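Side-chain contacts in tyrosinase (Burkholderia thailandensis, PDB 5ZRD), which hydroxylates monophenols with a pair of copper ions and, as in other tyrosinases, probably oxidises the resulting catechols to quinones: residues Arg243-Pro248 and Asp324-Val329; Gly236-Tyr241 and Lys413-Val418; Asn87-Thr92 and Leu369-Asn374; Leu340-Ile343 and Gly348-Ala351; Ser258-Asn263 and Asp483-Phe488. All coordinates share one frame; numbering follows the deposited sequence.

Contact 1. Residues Arg243-Pro248 and Asp324-Val329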
# COMPACT_ATOMS: atom_id res chain seq x y z
N ARG A 243 26.92 13.59 36.07
CA ARG A 243 25.47 13.85 36.28
C ARG A 243 24.63 12.56 36.16
O ARG A 243 23.67 12.37 36.93
CB ARG A 243 24.90 14.83 35.24
CG ARG A 243 24.91 16.29 35.65
CD ARG A 243 23.61 17.01 35.34
NE ARG A 243 23.81 18.42 35.65
CZ ARG A 243 23.63 18.98 36.85
NH1 ARG A 243 22.97 18.33 37.79
NH2 ARG A 243 24.12 20.19 37.09
N CYS A 244 24.91 11.73 35.14
CA CYS A 244 24.01 10.61 34.88
C CYS A 244 24.00 9.66 36.07
O CYS A 244 22.97 9.04 36.33
CB CYS A 244 24.31 9.91 33.56
SG CYS A 244 25.68 8.72 33.59
N LEU A 245 25.08 9.65 36.87
CA LEU A 245 25.21 8.73 38.00
C LEU A 245 24.24 9.13 39.12
O LEU A 245 23.96 8.31 39.99
CB LEU A 245 26.66 8.69 38.51
CG LEU A 245 27.67 8.07 37.53
CD1 LEU A 245 29.05 7.98 38.15
CD2 LEU A 245 27.23 6.69 37.08
N SER A 246 23.69 10.32 39.05
CA SER A 246 22.71 10.80 40.04
C SER A 246 21.28 10.69 39.50
O SER A 246 20.36 11.20 40.13
CB SER A 246 22.99 12.25 40.43
OG SER A 246 24.18 12.36 41.21
N ALA A 247 21.07 10.16 38.31
CA ALA A 247 19.69 10.13 37.82
C ALA A 247 18.84 9.35 38.83
O ALA A 247 19.27 8.33 39.29
CB ALA A 247 19.61 9.56 36.43
N PRO A 248 17.66 9.87 39.20
CA PRO A 248 16.94 9.33 40.36
C PRO A 248 16.23 7.99 40.16
O PRO A 248 15.82 7.39 41.14
CB PRO A 248 15.86 10.39 40.67
CG PRO A 248 15.59 11.05 39.33
CD PRO A 248 16.96 11.08 38.67
N ASP A 324 28.40 0.56 29.70
CA ASP A 324 27.83 -0.52 30.50
C ASP A 324 28.39 -0.46 31.90
O ASP A 324 27.69 -0.71 32.85
CB ASP A 324 28.16 -1.88 29.88
CG ASP A 324 27.34 -3.00 30.46
OD1 ASP A 324 26.09 -2.87 30.42
OD2 ASP A 324 27.96 -4.02 30.92
N ARG A 325 29.67 -0.10 32.01
CA ARG A 325 30.28 0.08 33.32
C ARG A 325 29.59 1.22 34.09
O ARG A 325 29.35 1.12 35.31
CB ARG A 325 31.76 0.37 33.13
CG ARG A 325 32.56 0.43 34.41
CD ARG A 325 34.00 0.84 34.11
NE ARG A 325 34.15 2.20 33.63
CZ ARG A 325 34.29 3.26 34.41
NH1 ARG A 325 34.33 3.09 35.72
NH2 ARG A 325 34.40 4.49 33.89
N MET A 326 29.27 2.30 33.38
CA MET A 326 28.56 3.44 34.01
C MET A 326 27.16 2.98 34.46
O MET A 326 26.71 3.31 35.54
CB MET A 326 28.45 4.62 33.04
CG MET A 326 29.78 5.29 32.73
SD MET A 326 30.37 6.33 34.10
CE MET A 326 31.41 5.19 34.98
N PHE A 327 26.49 2.22 33.63
CA PHE A 327 25.21 1.62 34.01
C PHE A 327 25.39 0.79 35.29
O PHE A 327 24.56 0.86 36.19
CB PHE A 327 24.69 0.79 32.84
CG PHE A 327 23.42 0.02 33.06
CD1 PHE A 327 22.54 0.33 34.09
CD2 PHE A 327 23.11 -1.04 32.24
CE1 PHE A 327 21.36 -0.38 34.27
CE2 PHE A 327 21.91 -1.74 32.40
CZ PHE A 327 21.04 -1.39 33.40
N TRP A 328 26.48 0.05 35.40
CA TRP A 328 26.72 -0.83 36.56
C TRP A 328 27.07 0.01 37.81
O TRP A 328 26.60 -0.30 38.91
CB TRP A 328 27.82 -1.86 36.24
CG TRP A 328 28.16 -2.76 37.38
CD1 TRP A 328 29.34 -2.80 38.06
CD2 TRP A 328 27.30 -3.73 38.02
NE1 TRP A 328 29.27 -3.72 39.08
CE2 TRP A 328 28.04 -4.31 39.07
CE3 TRP A 328 25.98 -4.14 37.82
CZ2 TRP A 328 27.52 -5.31 39.88
CZ3 TRP A 328 25.47 -5.12 38.63
CH2 TRP A 328 26.23 -5.71 39.64
N VAL A 329 27.85 1.07 37.62
CA VAL A 329 28.13 2.00 38.70
C VAL A 329 26.84 2.65 39.22
O VAL A 329 26.71 2.81 40.40
CB VAL A 329 29.13 3.09 38.29
CG1 VAL A 329 29.18 4.20 39.33
CG2 VAL A 329 30.51 2.52 38.07
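Val329, against which Leu245 packs, is held in its helix by a backbone bond of 2.8 Å from Val329 N to Arg325 O, but the contact itself is apolar. No hydrogen bond passes between Arg243-Pro248 and Asp324-Val329; the join rests on a leucine within the type I turn Cys244-Ala247. The side chain of Leu245 stands beside its backbone N (chi1 -67°), and the extended second torsion carries both methyls across. CD2 does most of the touching: it lies 3.9 Å from Val329 CG1, and 3.8 Å separates Leu245 CD2 from Met326 O. The other branch, Leu245 CD1, reaches the same Val329 CG1 at 4.0 Å, so that a single methyl of the valine is straddled by the two ends of the leucine fork. Met326 flanks them more loosely, its SD 4.3 Å from Leu245 CD2, while its CE turns back over one face of the Arg325 guanidinium. All three touching residues are buried. The contact thus joins the Cys244-Ala247 turn, beside helix 237-244, to helix 315-334, which carries the copper ligand His320. Phe327, facing away from the leucine, packs on helix 90-108, and Trp330 NE1 bonds to Ala247 O.

Contact 2. Residues Gly236-Tyr241 and Lys413-Val418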
# COMPACT_ATOMS: atom_id res chain seq x y z
N GLY A 236 31.01 19.76 29.82
CA GLY A 236 31.63 18.76 28.96
C GLY A 236 31.03 17.36 29.16
O GLY A 236 30.11 17.17 29.93
N VAL A 237 31.57 16.38 28.43
CA VAL A 237 31.09 15.03 28.54
C VAL A 237 31.47 14.46 29.90
O VAL A 237 30.74 13.63 30.43
CB VAL A 237 31.62 14.13 27.41
CG1 VAL A 237 31.07 12.71 27.56
CG2 VAL A 237 31.28 14.72 26.05
N TYR A 238 32.57 14.93 30.48
CA TYR A 238 32.95 14.45 31.79
C TYR A 238 31.85 14.75 32.82
O TYR A 238 31.34 13.83 33.55
CB TYR A 238 34.30 15.05 32.20
CG TYR A 238 34.76 14.66 33.58
CD1 TYR A 238 34.33 15.35 34.71
CD2 TYR A 238 35.63 13.59 33.77
CE1 TYR A 238 34.77 14.99 35.98
CE2 TYR A 238 36.07 13.22 35.03
CZ TYR A 238 35.65 13.93 36.14
OH TYR A 238 36.09 13.55 37.37
N ALA A 239 31.50 16.03 32.88
CA ALA A 239 30.39 16.48 33.74
C ALA A 239 29.10 15.71 33.43
O ALA A 239 28.34 15.43 34.35
CB ALA A 239 30.15 17.96 33.55
N LYS A 240 28.80 15.48 32.15
CA LYS A 240 27.53 14.85 31.81
C LYS A 240 27.51 13.40 32.33
O LYS A 240 26.49 12.93 32.81
CB LYS A 240 27.31 14.93 30.30
CG LYS A 240 26.72 16.23 29.78
CD LYS A 240 25.87 15.98 28.54
CE LYS A 240 25.24 17.23 27.94
NZ LYS A 240 23.94 17.55 28.57
N TYR A 241 28.64 12.68 32.27
CA TYR A 241 28.73 11.31 32.80
C TYR A 241 28.59 11.30 34.33
O TYR A 241 27.88 10.47 34.88
CB TYR A 241 30.04 10.67 32.37
CG TYR A 241 30.03 9.82 31.13
CD1 TYR A 241 29.04 8.86 30.92
CD2 TYR A 241 31.07 9.88 30.22
CE1 TYR A 241 29.05 8.05 29.79
CE2 TYR A 241 31.10 9.06 29.10
CZ TYR A 241 30.09 8.14 28.88
OH TYR A 241 30.11 7.30 27.81
N LYS A 413 30.35 16.30 43.50
CA LYS A 413 29.17 17.09 43.96
C LYS A 413 29.25 18.57 43.53
O LYS A 413 28.29 19.17 43.05
CB LYS A 413 29.07 17.15 45.49
CG LYS A 413 27.83 16.52 46.11
CD LYS A 413 28.07 15.10 46.60
CE LYS A 413 26.80 14.36 46.98
NZ LYS A 413 27.00 12.90 46.91
N SER A 414 30.42 19.15 43.76
CA SER A 414 30.57 20.54 43.63
C SER A 414 30.78 20.89 42.16
O SER A 414 30.33 21.95 41.72
CB SER A 414 31.72 21.04 44.45
OG SER A 414 32.92 20.73 43.79
N LEU A 415 31.43 20.03 41.39
CA LEU A 415 31.54 20.33 39.97
C LEU A 415 30.14 20.55 39.38
O LEU A 415 29.98 21.43 38.54
CB LEU A 415 32.26 19.18 39.26
CG LEU A 415 32.25 19.27 37.74
CD1 LEU A 415 33.23 20.33 37.26
CD2 LEU A 415 32.54 17.92 37.12
N LEU A 416 29.16 19.77 39.84
CA LEU A 416 27.74 19.88 39.45
C LEU A 416 26.99 21.00 40.20
O LEU A 416 25.80 21.22 39.92
CB LEU A 416 27.03 18.56 39.78
CG LEU A 416 27.51 17.29 39.07
CD1 LEU A 416 26.60 16.11 39.43
CD2 LEU A 416 27.59 17.48 37.56
N ALA A 417 27.59 21.65 41.19
CA ALA A 417 26.88 22.63 42.03
C ALA A 417 26.76 23.97 41.30
O ALA A 417 27.70 24.45 40.65
CB ALA A 417 27.59 22.84 43.36
N VAL A 418 25.62 24.59 41.50
CA VAL A 418 25.42 25.97 41.08
C VAL A 418 26.33 26.87 41.92
O VAL A 418 26.16 26.94 43.14
CB VAL A 418 23.94 26.36 41.21
CG1 VAL A 418 23.70 27.82 40.77
CG2 VAL A 418 23.05 25.40 40.43
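Tyr238 and Leu415 join two helices of the fold: helix 237-244 of the tyrosinase central domain, with Gly236 at its N-cap, and the short helix 410-415, which comes from far along the chain. This is helix-to-helix packing away from the copper site, with Lys413-Val418 lying on and after the second helix. The interactions are chiefly apolar, and they fall into two sets. In the first, a single methyl does the work. Leu415 CD2 comes up to the edge of the Tyr238 ring, in its plane rather than over a face, and lies 3.9 Å from Tyr238 CE1 and 4.0 Å from Tyr238 CD1. With CG anti to the backbone N (chi1 177°), the ring edge of Tyr238 reaches that methyl. Leu415 approaches with the same choice of first torsion (171°), and its CD2 also rests 4.3 Å from Ala239 CB, so one methyl touches both the ring edge and Ala239. The second set pairs side chain with backbone: Leu416 brings a methyl to the carbonyl oxygen of Ala239, and continues onto Val242 and Arg243 further along the same helix. Polar bonds serve each partner separately. Lys240 N bonds to Gly236 O in the opening turn, and Ala417 N makes a backbone bond to Ser414 O. Tyr241 OH bonds to Glu119 OE2. The leucine pair therefore covers the helix at Ala239, where the backbones come nearest, and Leu416 CD2 stops 3.9 Å from Ala239 O.

Contact 3. Residues Asn87-Thr92 and Leu369-Asn374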
# COMPACT_ATOMS: atom_id res chain seq x y z
N ASN A 87 14.84 4.78 24.30
CA ASN A 87 13.81 4.05 25.02
C ASN A 87 14.44 3.28 26.18
O ASN A 87 15.64 3.21 26.30
CB ASN A 87 13.00 3.19 24.06
CG ASN A 87 13.75 1.97 23.57
OD1 ASN A 87 14.53 1.37 24.32
ND2 ASN A 87 13.45 1.56 22.34
N VAL A 88 13.61 2.70 27.05
CA VAL A 88 14.14 2.16 28.34
C VAL A 88 14.97 0.89 28.12
O VAL A 88 15.65 0.43 29.04
CB VAL A 88 12.99 1.90 29.34
CG1 VAL A 88 12.37 3.21 29.79
CG2 VAL A 88 11.92 0.99 28.75
N LEU A 89 14.95 0.31 26.94
CA LEU A 89 15.80 -0.84 26.65
C LEU A 89 17.21 -0.39 26.23
O LEU A 89 18.04 -1.23 25.96
CB LEU A 89 15.14 -1.66 25.54
CG LEU A 89 13.72 -2.14 25.86
CD1 LEU A 89 13.22 -3.09 24.78
CD2 LEU A 89 13.67 -2.82 27.21
N PHE A 90 17.51 0.90 26.20
CA PHE A 90 18.85 1.30 25.71
C PHE A 90 19.96 0.60 26.53
O PHE A 90 20.88 0.01 25.97
CB PHE A 90 18.98 2.83 25.64
CG PHE A 90 20.41 3.29 25.53
CD1 PHE A 90 21.03 3.39 24.31
CD2 PHE A 90 21.17 3.53 26.66
CE1 PHE A 90 22.37 3.77 24.21
CE2 PHE A 90 22.49 3.93 26.57
CZ PHE A 90 23.09 4.05 25.34
N PRO A 91 19.95 0.72 27.84
CA PRO A 91 21.07 0.19 28.63
C PRO A 91 21.21 -1.34 28.59
O PRO A 91 22.32 -1.86 28.49
CB PRO A 91 20.72 0.59 30.07
CG PRO A 91 19.92 1.86 29.88
CD PRO A 91 19.08 1.56 28.66
N THR A 92 20.08 -2.03 28.72
CA THR A 92 20.06 -3.46 28.82
C THR A 92 20.32 -4.10 27.45
O THR A 92 20.89 -5.16 27.36
CB THR A 92 18.71 -3.93 29.37
OG1 THR A 92 17.62 -3.31 28.68
CG2 THR A 92 18.59 -3.63 30.83
N LEU A 369 10.53 -4.91 31.06
CA LEU A 369 11.72 -5.74 31.43
C LEU A 369 11.60 -7.16 30.88
O LEU A 369 12.56 -7.93 30.92
CB LEU A 369 11.86 -5.78 32.96
CG LEU A 369 12.11 -4.43 33.61
CD1 LEU A 369 11.72 -4.45 35.08
CD2 LEU A 369 13.56 -4.00 33.44
N THR A 370 10.41 -7.46 30.35
CA THR A 370 10.01 -8.73 29.73
C THR A 370 10.29 -8.71 28.22
O THR A 370 10.29 -9.75 27.58
CB THR A 370 8.52 -8.96 30.06
OG1 THR A 370 8.58 -9.70 31.27
CG2 THR A 370 7.68 -9.70 29.04
N THR A 371 10.48 -7.53 27.64
CA THR A 371 10.59 -7.44 26.18
C THR A 371 11.87 -8.15 25.72
O THR A 371 12.94 -7.90 26.27
CB THR A 371 10.55 -5.98 25.70
OG1 THR A 371 9.36 -5.37 26.19
CG2 THR A 371 10.55 -5.86 24.19
N PRO A 372 11.74 -9.05 24.73
CA PRO A 372 12.85 -9.70 24.02
C PRO A 372 13.89 -8.66 23.57
O PRO A 372 13.52 -7.65 22.94
CB PRO A 372 12.24 -10.33 22.76
CG PRO A 372 10.80 -10.43 23.06
CD PRO A 372 10.52 -9.24 23.94
N LEU A 373 15.14 -8.90 23.92
CA LEU A 373 16.25 -8.08 23.42
C LEU A 373 16.81 -8.75 22.17
O LEU A 373 17.90 -9.29 22.21
CB LEU A 373 17.31 -7.92 24.51
CG LEU A 373 16.81 -7.22 25.78
CD1 LEU A 373 17.82 -7.29 26.90
CD2 LEU A 373 16.44 -5.79 25.47
N ASN A 374 16.03 -8.70 21.08
CA ASN A 374 16.37 -9.35 19.80
C ASN A 374 17.69 -8.80 19.25
O ASN A 374 17.97 -7.62 19.38
CB ASN A 374 15.27 -9.13 18.77
CG ASN A 374 13.94 -9.67 19.25
OD1 ASN A 374 12.91 -9.05 19.04
ND2 ASN A 374 13.96 -10.82 19.91
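Leu89 and Leu373 mark the closest approach of the two backbones, their CA atoms 7.9 Å apart, where a type I turn leading into helix 90-108 faces the weakly bonded strand 372-373. The turn belongs to the copper-binding region of the tyrosinase domain, and it is braced by an Asx turn: Leu89 N donates to Asn87 OD1 at 2.9 Å, somewhat bent (137°) and tilted from the amide plane. This capping bond helps hold the turn that presents Leu89. From there Leu89 sends CD1 to the side chain of Thr371, meeting CG2 at 3.9 Å, with the two side chains at roughly a right angle. The threonine can offer its methyl because CG2 is anti to the backbone N, while OG1 lies on the other branch and bonds to Asn368 N. Leu89 CD1 also touches Leu373 CD2, more loosely at 4.3 Å. Thr92 OG1, beside Leu373 CD2, bonds to Ser386 OG. Phe90, pointing away from the contact, packs on the copper ligands His94 and His277, and the Leu89 side chain is about 10 Å from a copper ion. Leu373 CD1 rests 3.8 Å from Thr92 O.

Contact 4. Residues Leu340-Ile343 and Gly348-Ala351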
# COMPACT_ATOMS: atom_id res chain seq x y z
N LEU A 340 15.26 -3.55 38.83
CA LEU A 340 14.97 -2.38 38.07
C LEU A 340 13.45 -2.25 38.05
O LEU A 340 12.74 -3.24 38.19
CB LEU A 340 15.54 -2.52 36.65
CG LEU A 340 17.07 -2.58 36.54
CD1 LEU A 340 17.49 -2.83 35.11
CD2 LEU A 340 17.70 -1.29 37.04
N ASP A 341 12.98 -1.03 37.87
CA ASP A 341 11.59 -0.82 37.60
C ASP A 341 11.54 0.22 36.48
O ASP A 341 12.45 1.00 36.29
CB ASP A 341 10.88 -0.34 38.87
CG ASP A 341 11.62 0.82 39.55
OD1 ASP A 341 12.57 0.58 40.33
OD2 ASP A 341 11.25 1.97 39.31
N ILE A 342 10.43 0.20 35.77
CA ILE A 342 10.12 1.04 34.68
C ILE A 342 8.74 1.63 34.94
O ILE A 342 7.84 0.92 35.32
CB ILE A 342 10.20 0.20 33.40
CG1 ILE A 342 11.67 -0.16 33.15
CG2 ILE A 342 9.56 0.88 32.20
CD1 ILE A 342 11.96 -0.69 31.79
N ILE A 343 8.58 2.94 34.78
CA ILE A 343 7.26 3.56 34.94
C ILE A 343 6.38 3.19 33.76
O ILE A 343 6.67 3.59 32.65
CB ILE A 343 7.41 5.08 35.05
CG1 ILE A 343 8.14 5.46 36.34
CG2 ILE A 343 6.06 5.77 34.89
CD1 ILE A 343 8.84 6.79 36.25
N GLY A 348 9.27 6.86 26.42
CA GLY A 348 10.46 5.98 26.45
C GLY A 348 10.08 4.51 26.61
O GLY A 348 10.91 3.67 26.42
N THR A 349 8.83 4.21 26.94
CA THR A 349 8.41 2.80 27.16
C THR A 349 7.55 2.32 25.99
O THR A 349 6.93 1.28 26.11
CB THR A 349 7.60 2.59 28.44
OG1 THR A 349 6.43 3.39 28.37
CG2 THR A 349 8.34 2.95 29.69
N ASN A 350 7.56 3.06 24.88
CA ASN A 350 6.84 2.64 23.70
C ASN A 350 7.76 2.36 22.49
O ASN A 350 8.74 3.06 22.17
CB ASN A 350 5.79 3.66 23.30
CG ASN A 350 4.63 2.90 22.68
OD1 ASN A 350 3.80 2.33 23.39
ND2 ASN A 350 4.63 2.79 21.37
N ALA A 351 7.39 1.32 21.76
CA ALA A 351 8.06 0.99 20.53
C ALA A 351 8.01 2.16 19.55
O ALA A 351 8.91 2.27 18.68
CB ALA A 351 7.43 -0.23 19.91
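Thr349 meets one flat group across this contact, the peptide carbonyl of Ile343, for no ring or planar side chain takes part: Thr349 CG2 lies 3.5 Å from Ile343 O. The same methyl presses on Ile342, where Thr349 CG2 and Ile342 CG2 are also 3.5 Å apart, a little closer than two methyls usually sit. One small group is therefore wedged between an apolar branch and a backbone oxygen, and the two side chains run past each other in opposite senses. The first torsion of Thr349 (60°) explains the division of labour, for it places OG1 between the backbone N and carbonyl carbon, from where it bonds to Tyr346 O, and leaves the methyl to face Ile342. The loop carrying Thr349 is pinned just alongside, since Gly348 N and Asn350 N both donate to Asp353 OD2. Neither segment is helix or strand. They are two legs of the long loop between helix 315-334 and strand 372-373. Leu340-Ile343 runs by helix 250-254, whose Tyr250 touches Ile342 and whose Thr251 OG1 bonds to Ile343 N, while Ile342 and Thr349 both pack on Val88, just before helix 90-108. Ile343 also packs on Ser265 of the second subunit.

Contact 5. Residues Ser258-Asn263 and Asp483-Phe488. With CIT (citric acid), chain E.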
# COMPACT_ATOMS: atom_id res chain seq x y z
N SER A 258 12.69 9.60 27.98
CA SER A 258 12.21 9.62 29.37
C SER A 258 12.77 10.85 30.11
O SER A 258 12.04 11.56 30.77
CB SER A 258 12.53 8.32 30.10
OG SER A 258 11.99 7.19 29.41
N ALA A 259 14.05 11.12 29.96
CA ALA A 259 14.69 12.18 30.72
C ALA A 259 14.10 13.55 30.31
O ALA A 259 13.81 14.38 31.13
CB ALA A 259 16.19 12.10 30.51
N SER A 260 13.86 13.74 29.02
CA SER A 260 13.35 15.02 28.52
C SER A 260 12.00 15.34 29.16
O SER A 260 11.77 16.50 29.67
CB SER A 260 13.28 15.02 27.02
OG SER A 260 12.55 16.13 26.54
N VAL A 261 11.12 14.34 29.18
CA VAL A 261 9.78 14.54 29.71
C VAL A 261 9.86 14.74 31.23
O VAL A 261 9.18 15.63 31.82
CB VAL A 261 8.81 13.41 29.29
CG1 VAL A 261 7.42 13.58 29.90
CG2 VAL A 261 8.69 13.31 27.78
N TRP A 262 10.70 13.96 31.88
CA TRP A 262 10.96 14.16 33.32
C TRP A 262 11.43 15.61 33.57
O TRP A 262 10.99 16.27 34.51
CB TRP A 262 11.99 13.15 33.84
CG TRP A 262 12.22 13.23 35.32
CD1 TRP A 262 13.10 14.04 35.98
CD2 TRP A 262 11.59 12.44 36.33
NE1 TRP A 262 13.04 13.84 37.32
CE2 TRP A 262 12.13 12.84 37.57
CE3 TRP A 262 10.63 11.42 36.31
CZ2 TRP A 262 11.72 12.28 38.78
CZ3 TRP A 262 10.22 10.87 37.51
CH2 TRP A 262 10.76 11.29 38.72
N ASN A 263 12.36 16.08 32.75
CA ASN A 263 12.90 17.43 32.91
C ASN A 263 11.82 18.49 32.63
O ASN A 263 11.95 19.63 33.08
CB ASN A 263 14.14 17.60 32.04
CG ASN A 263 15.36 16.88 32.60
OD1 ASN A 263 15.41 16.54 33.79
ND2 ASN A 263 16.37 16.69 31.78
N ASP A 483 9.38 16.91 17.51
CA ASP A 483 9.50 17.91 18.59
C ASP A 483 10.98 18.17 18.86
O ASP A 483 11.71 17.28 19.30
CB ASP A 483 8.86 17.40 19.93
CG ASP A 483 7.40 17.90 20.17
OD1 ASP A 483 6.46 17.32 19.58
OD2 ASP A 483 7.19 18.83 21.01
N ILE A 484 11.44 19.40 18.63
CA ILE A 484 12.68 19.85 19.25
C ILE A 484 12.32 20.34 20.67
O ILE A 484 11.62 21.34 20.84
CB ILE A 484 13.39 20.95 18.42
CG1 ILE A 484 13.55 20.58 16.94
CG2 ILE A 484 14.73 21.32 19.05
CD1 ILE A 484 14.76 19.73 16.62
N VAL A 485 12.74 19.62 21.69
CA VAL A 485 12.63 20.14 23.06
C VAL A 485 13.94 19.84 23.78
O VAL A 485 14.40 18.74 23.75
CB VAL A 485 11.40 19.56 23.80
CG1 VAL A 485 11.21 18.10 23.50
CG2 VAL A 485 11.48 19.79 25.29
N ALA A 486 14.58 20.86 24.35
CA ALA A 486 15.88 20.69 24.96
C ALA A 486 15.93 21.56 26.21
O ALA A 486 15.39 22.66 26.18
CB ALA A 486 16.97 21.08 23.98
N HIS A 487 16.54 21.07 27.29
CA HIS A 487 16.69 21.86 28.48
C HIS A 487 18.17 22.15 28.74
O HIS A 487 19.03 21.32 28.42
CB HIS A 487 16.13 21.16 29.71
CG HIS A 487 14.76 20.61 29.52
ND1 HIS A 487 13.63 21.35 29.79
CD2 HIS A 487 14.35 19.40 29.10
CE1 HIS A 487 12.56 20.59 29.55
NE2 HIS A 487 12.99 19.40 29.12
N PHE A 488 18.45 23.30 29.35
CA PHE A 488 19.83 23.69 29.66
C PHE A 488 19.84 24.36 31.02
O PHE A 488 18.92 25.10 31.33
CB PHE A 488 20.43 24.61 28.59
CG PHE A 488 20.45 24.05 27.19
CD1 PHE A 488 21.52 23.31 26.72
CD2 PHE A 488 19.40 24.28 26.32
CE1 PHE A 488 21.54 22.81 25.43
CE2 PHE A 488 19.41 23.77 25.03
CZ PHE A 488 20.47 23.02 24.59
C1 CIT E . 17.33 14.58 27.50
O1 CIT E . 16.46 15.23 26.86
O2 CIT E . 17.35 13.35 27.40
C2 CIT E . 18.38 15.17 28.43
C3 CIT E . 18.66 16.69 28.38
O7 CIT E . 18.91 17.13 29.70
C4 CIT E . 20.09 17.02 27.98
C5 CIT E . 20.96 16.35 29.08
O3 CIT E . 21.14 16.78 30.25
O4 CIT E . 21.48 15.29 28.79
C6 CIT E . 17.44 17.52 28.02
O5 CIT E . 17.37 18.33 27.11
O6 CIT E . 16.44 17.38 28.73
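His487 and Asn263 form the tight half of a helix-on-sheet contact, in which helix 256-265 lies against strand 485-489, an outermost strand of a three-stranded antiparallel sheet within the chain. Asn263 CB sits over one face of the imidazole, offset toward its rim, and comes within 3.5 Å of His487 CD2: a CH-pi contact. The ring is also tied by its nitrogens. NE2 of His487 donates to Ser260 O at 3.2 Å, bent (138°) and out of the ring plane, while ND1 bonds to Thr428 OG1 on the adjoining strand. Held at both nitrogens, the imidazole has little freedom to turn. The looser part is at Val485, where Ser260 OG merely rests 3.9 Å from CG1 and 4.0 Å from CG2 of the valine; the hydroxyl gets there by standing anti to its backbone N (168°). Val485 also packs on Asn345 of the second subunit. Beside the ring lies a citric acid molecule, probably from the crystallisation liquor, its O6 at the edge of the imidazole, near its plane. Ser275, Lys464 and Thr271 also bond to it. Asn263 is held at its other end too, OD1 accepting from Val270 N. One carboxyl group thus bridges helix and strand: Asn263 ND2 donates to citric acid O6 at 3.1 Å, almost straight (170°), and His487 N donates to citric acid O5 at 2.9 Å.

Contacts 1 and 3 are buried, and both are leucine-led packings on helices that carry copper ligands; they touch each other through Phe327 on Pro91. Contact 2 uses the same helix 237-244 as contact 1 but is less buried, and partly exposed leucines on and just after the short helix 410-415 take the place of the long helix 315-334. Contacts 3 and 4, with centres about 9 Å apart, are stitched by the probable hydrogen bond from Val88 N to Gly348 O. Contact 5 differs most: it joins the helical domain to a sheet from late in the chain, and polar bonds and a bound citric acid molecule take over where the others rely on methyls. Contacts 4 and 5 also reach the second subunit.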